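Fatty acid metabolism regulator protein (Bacillus subtilis, PDB 1VI0) represses the genes of fatty acid transport and beta-oxidation as a DNA-binding homodimer, and is released from DNA by long-chain fatty acyl-CoA. Local coordinates at residues Ala16-Ile21 and Ile57-Glu62; Asn24-Ser29 and Leu110-Leu115. All blocks are in the same frame, centred on the assembly; numbering follows the deposited sequence.

How the interactions relate
The two contacts lie side by side in this TetR-family repressor, but at different depths. Interaction 1 is buried and wholly apolar: within the DNA-binding domain, helix 9-24 meets helix 52-75, which runs on toward the ligand-binding part, through methyl groups. Interaction 2 is only partly buried and joins the DNA-binding domain to the C-terminal region through two loops, the one after helix 9-24 and the one after helix 100-109, using aromatic rings and an amide, with the second subunit close by. The two touch where Ser29 packs on Ile21 and where Leu110 lies against Phe60. A residue of the dodecyl-CoA pocket sits next to each contact, Phe60 beside Leu59 and Arg111 beside Gln112.

Interaction 1 of 2, residues Ala16-Ile21 and Ile57-Glu62; sequences AAVEVI and ISLFKE
Leu59 projects from helix 52-75 toward helix 9-24 and meets Ala17, Val18 and Ile21 there, all through apolar contacts. One methyl, CD1, does most of the touching. It lies 3.7 Å from CG2 of Val18; the two side chains cross at about a right angle, and CG of Leu59 is 3.8 Å from that same Val18 CG2. Ile21 approaches differently, tip to tip, its CD1 4.0 Å from Leu59 CD1. Ala17 adds only its CB, 4.1 Å from Leu59 CD1; a small residue suits this place because it leaves room for the leucine methyl beside the helix backbone. A chi1 of 157° swings CG of Leu59 away from its own backbone N and carries the branched end across to the facing helix. Leu59, Val18 and Ile21 are branched and apolar, so their methyls fill this buried contact, which no hydrogen bond crosses, without bringing in a polar group to satisfy.

Ala17, Val18 and Ile21 are spaced as i, i+1 and i+4. In the TetR-type DNA-binding domain this first helix packs against helix 52-75, which runs on into the ligand-binding part. The short segments cross at -118° with their axes 10.7 Å apart, a wide gap bridged by Leu59 meeting the shorter reach of helix 9-24.

Further packing comes from the same chain. Leu59 also touches Ile14 of helix 9-24, while Val18 reaches Asn101 and Ile21 reaches Val105 on helix 100-109. Phe60 touches the bound dodecyl-CoA as well as Ile121 and Ile124 of helix 115-141.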
ATOM      1  N   ALA A  16      -3.457 -15.139 -19.484  1.00 26.49           N
ATOM      2  CA  ALA A  16      -4.475 -15.964 -18.849  1.00 26.44           C
ATOM      3  C   ALA A  16      -4.283 -15.931 -17.343  1.00 21.02           C
ATOM      4  O   ALA A  16      -5.242 -15.876 -16.581  1.00 23.77           O
ATOM      5  CB  ALA A  16      -4.383 -17.387 -19.368  1.00 32.09           C
ATOM      6  N   ALA A  17      -3.022 -15.909 -16.897  1.00 23.94           N
ATOM      7  CA  ALA A  17      -2.726 -15.826 -15.464  1.00 22.71           C
ATOM      8  C   ALA A  17      -3.339 -14.559 -14.859  1.00 23.00           C
ATOM      9  O   ALA A  17      -3.956 -14.641 -13.804  1.00 22.40           O
ATOM     10  CB  ALA A  17      -1.244 -15.835 -15.213  1.00 25.73           C
ATOM     11  N   VAL A  18      -3.212 -13.432 -15.573  1.00 24.24           N
ATOM     12  CA  VAL A  18      -3.818 -12.199 -15.013  1.00 22.46           C
ATOM     13  C   VAL A  18      -5.282 -12.386 -14.734  1.00 22.49           C
ATOM     14  O   VAL A  18      -5.819 -12.012 -13.709  1.00 24.72           O
ATOM     15  CB  VAL A  18      -3.587 -11.004 -15.958  1.00 26.69           C
ATOM     16  CG1 VAL A  18      -4.383  -9.791 -15.457  1.00 24.50           C
ATOM     17  CG2 VAL A  18      -2.120 -10.656 -16.007  1.00 25.12           C
ATOM     18  N   GLU A  19      -5.991 -12.947 -15.717  1.00 24.90           N
ATOM     19  CA  GLU A  19      -7.409 -13.182 -15.621  1.00 24.56           C
ATOM     20  C   GLU A  19      -7.808 -14.102 -14.497  1.00 24.83           C
ATOM     21  O   GLU A  19      -8.657 -13.788 -13.661  1.00 27.42           O
ATOM     22  CB  GLU A  19      -7.890 -13.766 -16.962  1.00 31.24           C
ATOM     23  CG  GLU A  19      -9.409 -13.573 -17.067  1.00 41.34           C
ATOM     24  CD  GLU A  19     -10.113 -14.890 -17.266  1.00 45.67           C
ATOM     25  OE1 GLU A  19      -9.944 -15.813 -16.420  1.00 47.76           O
ATOM     26  OE2 GLU A  19     -10.842 -14.998 -18.279  1.00 50.22           O
ATOM     27  N   VAL A  20      -7.166 -15.284 -14.448  1.00 24.98           N
ATOM     28  CA  VAL A  20      -7.494 -16.268 -13.433  1.00 23.49           C
ATOM     29  C   VAL A  20      -7.187 -15.771 -12.038  1.00 22.67           C
ATOM     30  O   VAL A  20      -8.018 -15.884 -11.136  1.00 25.46           O
ATOM     31  CB  VAL A  20      -6.754 -17.600 -13.710  1.00 27.24           C
ATOM     32  CG1 VAL A  20      -6.959 -18.564 -12.571  1.00 26.61           C
ATOM     33  CG2 VAL A  20      -7.174 -18.192 -15.048  1.00 28.30           C
ATOM     34  N   ILE A  21      -6.013 -15.168 -11.871  1.00 25.50           N
ATOM     35  CA  ILE A  21      -5.594 -14.635 -10.554  1.00 24.23           C
ATOM     36  C   ILE A  21      -6.519 -13.495 -10.131  1.00 22.88           C
ATOM     37  O   ILE A  21      -6.941 -13.409  -8.963  1.00 23.71           O
ATOM     38  CB  ILE A  21      -4.142 -14.189 -10.603  1.00 21.43           C
ATOM     39  CG1 ILE A  21      -3.147 -15.363 -10.726  1.00 24.64           C
ATOM     40  CG2 ILE A  21      -3.761 -13.306  -9.445  1.00 23.28           C
ATOM     41  CD1 ILE A  21      -1.841 -14.917 -11.365  1.00 23.77           C
ATOM     42  N   ILE A  57       5.363 -13.817 -10.255  1.00 24.55           N
ATOM     43  CA  ILE A  57       6.568 -12.984 -10.345  1.00 24.90           C
ATOM     44  C   ILE A  57       6.895 -12.589 -11.768  1.00 26.43           C
ATOM     45  O   ILE A  57       7.150 -11.397 -12.053  1.00 25.70           O
ATOM     46  CB  ILE A  57       7.748 -13.760  -9.703  1.00 26.03           C
ATOM     47  CG1 ILE A  57       7.470 -13.943  -8.214  1.00 23.53           C
ATOM     48  CG2 ILE A  57       9.067 -13.048  -9.978  1.00 27.72           C
ATOM     49  CD1 ILE A  57       8.302 -15.079  -7.606  1.00 29.88           C
ATOM     50  N   SER A  58       6.802 -13.484 -12.748  1.00 24.25           N
ATOM     51  CA  SER A  58       7.101 -13.235 -14.141  1.00 24.14           C
ATOM     52  C   SER A  58       6.061 -12.301 -14.792  1.00 22.46           C
ATOM     53  O   SER A  58       6.403 -11.433 -15.573  1.00 24.90           O
ATOM     54  CB  SER A  58       7.185 -14.540 -14.941  1.00 28.27           C
ATOM     55  OG  SER A  58       8.327 -15.303 -14.508  1.00 23.94           O
ATOM     56  N   LEU A  59       4.826 -12.458 -14.350  1.00 24.75           N
ATOM     57  CA  LEU A  59       3.746 -11.555 -14.899  1.00 24.46           C
ATOM     58  C   LEU A  59       4.075 -10.143 -14.450  1.00 23.01           C
ATOM     59  O   LEU A  59       4.056  -9.196 -15.266  1.00 26.55           O
ATOM     60  CB  LEU A  59       2.470 -12.083 -14.360  1.00 25.25           C
ATOM     61  CG  LEU A  59       1.179 -11.357 -14.178  1.00 29.69           C
ATOM     62  CD1 LEU A  59       0.129 -12.355 -13.644  1.00 31.17           C
ATOM     63  CD2 LEU A  59       1.209 -10.120 -13.300  1.00 27.39           C
ATOM     64  N   PHE A  60       4.432  -9.964 -13.180  1.00 23.24           N
ATOM     65  CA  PHE A  60       4.837  -8.667 -12.685  1.00 23.25           C
ATOM     66  C   PHE A  60       6.079  -8.163 -13.400  1.00 24.41           C
ATOM     67  O   PHE A  60       6.116  -7.049 -13.905  1.00 23.96           O
ATOM     68  CB  PHE A  60       5.026  -8.639 -11.176  1.00 23.90           C
ATOM     69  CG  PHE A  60       5.225  -7.260 -10.609  1.00 18.89           C
ATOM     70  CD1 PHE A  60       4.618  -6.139 -11.144  1.00 21.00           C
ATOM     71  CD2 PHE A  60       6.004  -7.083  -9.457  1.00 23.94           C
ATOM     72  CE1 PHE A  60       4.771  -4.898 -10.575  1.00 24.74           C
ATOM     73  CE2 PHE A  60       6.193  -5.837  -8.920  1.00 22.51           C
ATOM     74  CZ  PHE A  60       5.571  -4.725  -9.448  1.00 22.01           C
ATOM     75  N   LYS A  61       7.135  -8.973 -13.559  1.00 24.46           N
ATOM     76  CA  LYS A  61       8.343  -8.537 -14.242  1.00 25.17           C
ATOM     77  C   LYS A  61       8.148  -8.115 -15.689  1.00 26.27           C
ATOM     78  O   LYS A  61       8.742  -7.123 -16.109  1.00 30.26           O
ATOM     79  CB  LYS A  61       9.378  -9.684 -14.177  1.00 27.85           C
ATOM     80  CG  LYS A  61      10.772  -9.288 -14.605  1.00 33.39           C
ATOM     81  CD  LYS A  61      11.747 -10.431 -14.206  1.00 38.84           C
ATOM     82  CE  LYS A  61      13.137 -10.152 -14.735  1.00 43.54           C
ATOM     83  NZ  LYS A  61      13.202 -10.235 -16.227  1.00 45.52           N
ATOM     84  N   GLU A  62       7.321  -8.831 -16.419  1.00 26.54           N
ATOM     85  CA  GLU A  62       6.984  -8.588 -17.802  1.00 29.93           C
ATOM     86  C   GLU A  62       6.178  -7.304 -17.964  1.00 28.36           C
ATOM     87  O   GLU A  62       6.538  -6.457 -18.795  1.00 32.16           O
ATOM     88  CB  GLU A  62       6.149  -9.791 -18.306  1.00 33.15           C
ATOM     89  CG  GLU A  62       5.691  -9.670 -19.746  1.00 40.65           C
ATOM     90  CD  GLU A  62       6.830  -9.210 -20.635  1.00 45.39           C
ATOM     91  OE1 GLU A  62       7.948  -9.767 -20.476  1.00 48.16           O
ATOM     92  OE2 GLU A  62       6.612  -8.266 -21.420  1.00 49.50           O
TER

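Interaction 2 of 2, residues Asn24-Ser29 and Leu110-Leu115. With DCC (dodecyl-coa), chain C.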
ATOM      1  N   ASN A  24     -10.025 -15.379  -9.449  1.00 30.76           N
ATOM      2  CA  ASN A  24     -10.072 -16.341  -8.350  1.00 30.39           C
ATOM      3  C   ASN A  24      -9.277 -16.030  -7.116  1.00 29.20           C
ATOM      4  O   ASN A  24      -9.563 -16.644  -6.053  1.00 29.93           O
ATOM      5  CB  ASN A  24      -9.572 -17.712  -8.923  1.00 35.14           C
ATOM      6  CG  ASN A  24     -10.588 -18.246  -9.937  1.00 36.89           C
ATOM      7  OD1 ASN A  24     -11.527 -18.923  -9.525  1.00 42.82           O
ATOM      8  ND2 ASN A  24     -10.461 -17.901 -11.201  1.00 33.19           N
ATOM      9  N   GLY A  25      -8.346 -15.098  -7.124  1.00 27.86           N
ATOM     10  CA  GLY A  25      -7.449 -14.832  -5.986  1.00 25.99           C
ATOM     11  C   GLY A  25      -6.205 -15.739  -6.255  1.00 27.01           C
ATOM     12  O   GLY A  25      -6.389 -16.826  -6.811  1.00 27.12           O
ATOM     13  N   TYR A  26      -5.016 -15.251  -5.989  1.00 25.48           N
ATOM     14  CA  TYR A  26      -3.789 -15.949  -6.256  1.00 26.89           C
ATOM     15  C   TYR A  26      -3.761 -17.342  -5.618  1.00 30.35           C
ATOM     16  O   TYR A  26      -3.308 -18.284  -6.236  1.00 33.28           O
ATOM     17  CB  TYR A  26      -2.598 -15.157  -5.705  1.00 27.85           C
ATOM     18  CG  TYR A  26      -1.287 -15.910  -5.785  1.00 27.64           C
ATOM     19  CD1 TYR A  26      -0.702 -16.289  -6.998  1.00 25.57           C
ATOM     20  CD2 TYR A  26      -0.641 -16.252  -4.607  1.00 27.70           C
ATOM     21  CE1 TYR A  26       0.502 -16.966  -7.017  1.00 26.91           C
ATOM     22  CE2 TYR A  26       0.575 -16.900  -4.612  1.00 28.53           C
ATOM     23  CZ  TYR A  26       1.141 -17.251  -5.812  1.00 29.29           C
ATOM     24  OH  TYR A  26       2.343 -17.918  -5.796  1.00 32.55           O
ATOM     25  N   HIS A  27      -4.225 -17.450  -4.376  1.00 32.11           N
ATOM     26  CA  HIS A  27      -4.170 -18.761  -3.693  1.00 32.97           C
ATOM     27  C   HIS A  27      -5.006 -19.805  -4.359  1.00 34.37           C
ATOM     28  O   HIS A  27      -4.677 -21.017  -4.289  1.00 36.57           O
ATOM     29  CB  HIS A  27      -4.510 -18.556  -2.207  1.00 36.81           C
ATOM     30  CG  HIS A  27      -3.330 -17.850  -1.551  1.00 39.14           C
ATOM     31  ND1 HIS A  27      -2.070 -18.425  -1.569  1.00 39.71           N
ATOM     32  CD2 HIS A  27      -3.209 -16.674  -0.937  1.00 38.59           C
ATOM     33  CE1 HIS A  27      -1.219 -17.618  -0.962  1.00 39.86           C
ATOM     34  NE2 HIS A  27      -1.885 -16.542  -0.566  1.00 39.41           N
ATOM     35  N   GLN A  28      -6.051 -19.428  -5.075  1.00 34.90           N
ATOM     36  CA  GLN A  28      -6.918 -20.356  -5.792  1.00 35.62           C
ATOM     37  C   GLN A  28      -6.635 -20.428  -7.275  1.00 34.21           C
ATOM     38  O   GLN A  28      -7.434 -20.973  -8.043  1.00 36.83           O
ATOM     39  CB  GLN A  28      -8.382 -19.924  -5.564  1.00 37.09           C
ATOM     40  CG  GLN A  28      -8.666 -19.602  -4.094  1.00 40.74           C
ATOM     41  N   SER A  29      -5.532 -19.892  -7.751  1.00 34.37           N
ATOM     42  CA  SER A  29      -5.100 -19.885  -9.113  1.00 31.23           C
ATOM     43  C   SER A  29      -4.031 -20.929  -9.432  1.00 35.12           C
ATOM     44  O   SER A  29      -2.886 -20.618  -9.814  1.00 34.83           O
ATOM     45  CB  SER A  29      -4.533 -18.478  -9.459  1.00 30.88           C
ATOM     46  OG  SER A  29      -5.527 -17.501  -9.220  1.00 32.88           O
ATOM     47  N   LEU A 110      -0.795  -9.268  -6.018  1.00 23.16           N
ATOM     48  CA  LEU A 110       0.639  -9.240  -5.887  1.00 27.90           C
ATOM     49  C   LEU A 110       1.077  -8.888  -4.481  1.00 28.22           C
ATOM     50  O   LEU A 110       2.292  -8.977  -4.194  1.00 32.63           O
ATOM     51  CB  LEU A 110       1.222  -8.221  -6.881  1.00 25.17           C
ATOM     52  CG  LEU A 110       1.659  -8.759  -8.228  1.00 28.15           C
ATOM     53  CD1 LEU A 110       1.847  -7.637  -9.253  1.00 26.25           C
ATOM     54  CD2 LEU A 110       2.893  -9.619  -8.130  1.00 26.91           C
ATOM     55  N   ARG A 111       0.205  -8.522  -3.565  1.00 29.01           N
ATOM     56  CA  ARG A 111       0.528  -8.061  -2.229  1.00 30.98           C
ATOM     57  C   ARG A 111       0.641  -9.229  -1.232  1.00 31.34           C
ATOM     58  O   ARG A 111      -0.080  -9.253  -0.223  1.00 32.81           O
ATOM     59  CB  ARG A 111      -0.536  -7.068  -1.731  1.00 29.14           C
ATOM     60  CG  ARG A 111      -0.950  -6.015  -2.760  1.00 33.48           C
ATOM     61  CD  ARG A 111      -0.283  -4.672  -2.606  1.00 29.54           C
ATOM     62  NE  ARG A 111      -0.332  -3.877  -3.833  1.00 29.10           N
ATOM     63  CZ  ARG A 111      -0.248  -2.569  -3.952  1.00 26.15           C
ATOM     64  NH1 ARG A 111      -0.112  -1.794  -2.879  1.00 27.50           N
ATOM     65  NH2 ARG A 111      -0.273  -2.001  -5.154  1.00 20.88           N
ATOM     66  N   GLN A 112       1.434 -10.206  -1.625  1.00 30.70           N
ATOM     67  CA  GLN A 112       1.615 -11.427  -0.829  1.00 33.23           C
ATOM     68  C   GLN A 112       2.390 -11.041   0.431  1.00 35.12           C
ATOM     69  O   GLN A 112       3.270 -10.177   0.350  1.00 33.06           O
ATOM     70  CB  GLN A 112       2.320 -12.478  -1.670  1.00 31.84           C
ATOM     71  CG  GLN A 112       1.502 -12.922  -2.896  1.00 31.24           C
ATOM     72  CD  GLN A 112       0.181 -13.557  -2.490  1.00 36.58           C
ATOM     73  OE1 GLN A 112       0.117 -14.380  -1.565  1.00 35.99           O
ATOM     74  NE2 GLN A 112      -0.908 -13.169  -3.144  1.00 30.39           N
ATOM     75  N   SER A 113       1.992 -11.602   1.577  1.00 34.91           N
ATOM     76  CA  SER A 113       2.621 -11.262   2.836  1.00 37.21           C
ATOM     77  C   SER A 113       3.703 -12.261   3.197  1.00 39.74           C
ATOM     78  O   SER A 113       4.570 -11.998   4.038  1.00 40.73           O
ATOM     79  CB  SER A 113       1.589 -11.156   3.964  1.00 36.03           C
ATOM     80  OG  SER A 113       0.986 -12.432   4.150  1.00 34.49           O
ATOM     81  N   ASN A 114       3.671 -13.425   2.527  1.00 39.29           N
ATOM     82  CA  ASN A 114       4.843 -14.311   2.814  1.00 43.40           C
ATOM     83  C   ASN A 114       6.061 -13.434   2.471  1.00 45.07           C
ATOM     84  O   ASN A 114       6.001 -12.736   1.446  1.00 46.99           O
ATOM     85  CB  ASN A 114       4.828 -15.527   1.923  1.00 45.01           C
ATOM     86  CG  ASN A 114       5.933 -16.493   2.362  1.00 49.08           C
ATOM     87  OD1 ASN A 114       6.972 -16.567   1.730  1.00 50.92           O
ATOM     88  ND2 ASN A 114       5.639 -17.177   3.463  1.00 47.37           N
ATOM     89  N   LEU A 115       7.100 -13.428   3.287  1.00 45.99           N
ATOM     90  CA  LEU A 115       8.239 -12.546   2.982  1.00 45.62           C
ATOM     91  C   LEU A 115       9.173 -13.041   1.945  1.00 45.15           C
ATOM     92  O   LEU A 115       9.639 -12.237   1.081  1.00 48.45           O
ATOM     93  CB  LEU A 115       8.927 -12.110   4.271  1.00 44.32           C
ATOM     94  CG  LEU A 115       8.247 -10.996   5.080  1.00 44.25           C
ATOM     95  CD1 LEU A 115       9.273 -10.354   6.039  1.00 45.53           C
ATOM     96  CD2 LEU A 115       7.694  -9.912   4.159  1.00 44.95           C
TER
HETATM   97  C2  DCC C 205      15.899   6.128   5.805  1.00 32.34           C
HETATM   98  C4  DCC C 205      15.632   4.405   4.389  1.00 29.53           C
HETATM   99  C5  DCC C 205      14.447   4.894   3.887  1.00 30.45           C
HETATM  100  C6  DCC C 205      13.999   6.093   4.483  1.00 32.05           C
HETATM  101  C8  DCC C 205      14.839   3.102   2.834  1.00 27.88           C
HETATM  102  C10 DCC C 205       3.084  -1.436 -12.884  1.00 37.64           C
HETATM  103  C11 DCC C 205       2.284  -2.252 -13.914  1.00 38.37           C
HETATM  104  C12 DCC C 205       2.712  -3.714 -14.005  1.00 38.73           C
HETATM  105  N9  DCC C 205      15.875   3.237   3.726  1.00 29.79           N
HETATM  106  N7  DCC C 205      13.941   4.052   2.918  1.00 29.76           N
HETATM  107  N3  DCC C 205      16.412   4.982   5.328  1.00 30.35           N
HETATM  108  N1  DCC C 205      14.759   6.728   5.401  1.00 30.58           N
HETATM  109  N6  DCC C 205      12.842   6.645   4.113  1.00 31.56           N
HETATM  110  C1' DCC C 205      17.136   2.418   3.851  1.00 29.20           C
HETATM  111  C2' DCC C 205      16.902   0.893   3.782  1.00 29.64           C
HETATM  112  O2' DCC C 205      16.849   0.433   5.159  1.00 30.61           O
HETATM  113  C3' DCC C 205      18.263   0.409   3.179  1.00 30.53           C
HETATM  114  O3' DCC C 205      19.299   0.585   4.208  1.00 33.82           O
HETATM  115  C4' DCC C 205      18.482   1.549   2.106  1.00 30.19           C
HETATM  116  O4' DCC C 205      17.851   2.712   2.641  1.00 29.86           O
HETATM  117  C5' DCC C 205      17.972   1.121   0.749  1.00 30.69           C
HETATM  118  O5' DCC C 205      16.606   0.613   0.777  1.00 32.09           O
HETATM  119  P1  DCC C 205      15.488   1.073  -0.259  1.00 31.04           P
HETATM  120  O11 DCC C 205      14.273   0.342   0.033  1.00 31.53           O
HETATM  121  O12 DCC C 205      15.450   2.634  -0.268  1.00 30.83           O
HETATM  122  O6  DCC C 205      16.072   0.729  -1.656  1.00 32.31           O
HETATM  123  P2  DCC C 205      16.126  -0.753  -1.983  1.00 33.08           P
HETATM  124  O21 DCC C 205      16.368  -0.812  -3.473  1.00 30.12           O
HETATM  125  O22 DCC C 205      17.043  -1.427  -1.056  1.00 32.64           O
HETATM  126  O7  DCC C 205      14.662  -1.422  -1.771  1.00 32.65           O
HETATM  127  CPA DCC C 205      13.678  -1.289  -2.893  1.00 29.13           C
HETATM  128  CPB DCC C 205      12.342  -1.981  -2.492  1.00 28.55           C
HETATM  129  CP8 DCC C 205      11.965  -1.585  -1.053  1.00 27.96           C
HETATM  130  CP7 DCC C 205      12.598  -3.483  -2.528  1.00 29.14           C
HETATM  131  CP9 DCC C 205      11.254  -1.747  -3.477  1.00 31.30           C
HETATM  132  OP3 DCC C 205      11.996  -0.208  -0.870  1.00 28.69           O
HETATM  133  CP6 DCC C 205      10.626  -2.142  -0.611  1.00 27.02           C
HETATM  134  OP2 DCC C 205      10.470  -3.352  -0.516  1.00 26.67           O
HETATM  135  NP2 DCC C 205       9.736  -1.228  -0.340  1.00 28.05           N
HETATM  136  CP5 DCC C 205       8.327  -1.619   0.078  1.00 25.85           C
HETATM  137  CP4 DCC C 205       7.482  -1.488  -1.249  1.00 27.60           C
HETATM  138  CP3 DCC C 205       6.075  -2.076  -1.038  1.00 28.30           C
HETATM  139  OP1 DCC C 205       5.945  -3.255  -0.711  1.00 29.39           O
HETATM  140  NP1 DCC C 205       5.095  -1.245  -1.183  1.00 26.73           N
HETATM  141  CP2 DCC C 205       3.661  -1.560  -1.004  1.00 27.37           C
HETATM  142  CP1 DCC C 205       3.102  -1.402  -2.386  1.00 27.11           C
HETATM  143  S   DCC C 205       3.979  -2.211  -3.743  1.00 28.24           S
HETATM  144  P3  DCC C 205      20.503  -0.409   4.589  1.00 39.15           P
HETATM  145  O31 DCC C 205      19.999  -1.781   4.518  1.00 38.84           O
HETATM  146  O32 DCC C 205      21.612  -0.203   3.645  1.00 34.68           O
HETATM  147  O33 DCC C 205      20.853   0.043   5.980  1.00 35.55           O
HETATM  148  CA1 DCC C 205       3.276  -3.877  -3.651  1.00 30.66           C
HETATM  149  CA2 DCC C 205       3.457  -4.681  -4.977  1.00 31.97           C
HETATM  150  OA1 DCC C 205       2.671  -4.276  -2.682  1.00 29.85           O
HETATM  151  CA3 DCC C 205       2.410  -4.305  -6.042  1.00 32.82           C
HETATM  152  CA4 DCC C 205       2.870  -3.803  -7.360  1.00 35.68           C
HETATM  153  CA5 DCC C 205       2.714  -2.313  -7.562  1.00 30.86           C
HETATM  154  CA6 DCC C 205       2.328  -1.904  -8.973  1.00 33.76           C
HETATM  155  CA7 DCC C 205       3.409  -1.210  -9.771  1.00 35.13           C
HETATM  156  CA8 DCC C 205       3.014  -0.141 -10.724  1.00 35.63           C
HETATM  157  CA9 DCC C 205       2.211  -0.578 -11.953  1.00 38.67           C
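The Tyr26 and His27 rings both meet the Gln112 amide obliquely, the tyrosine plane inclined 56° to it and the imidazole plane 74°. Tyr26 CD2 lies over one face of the His27 ring, displaced toward its rim, and is 3.4 Å from Gln112 NE2. The CB and CD2 side of the tyrosine passes the amide, which the glutamine chain presents by bending at chi2. The amide is held by a bond from NE2 to the carbonyl O of Glu109, while its OE1 comes 3.1 Å from His27 NE2. Glutamine suits this junction, its NE2 donating to the main chain while its flat end packs against the tyrosine.

On the ligand side, the thioester carbon CA1 of dodecyl-CoA sits over one face of the Arg111 guanidinium, offset toward the rim, and thioester oxygen OA1 is 3.0 Å from Arg111 CD. Arg111 NH1 makes a salt bridge to Asp163 and NE bonds to Thr106 O. Were this arginine an alanine, Asp163 would probably lose its charged mate, Thr106 O a donor, and the thioester the guanidinium packed beside it.

His27 stacks on His27 of the second subunit, whose Asn24 O accepts from Asn114 ND2. One short loop thus has Arg111 at the acyl-CoA and Gln112 at the DNA-binding domain, a geometry consistent with ligand binding being felt by both domain and dimer.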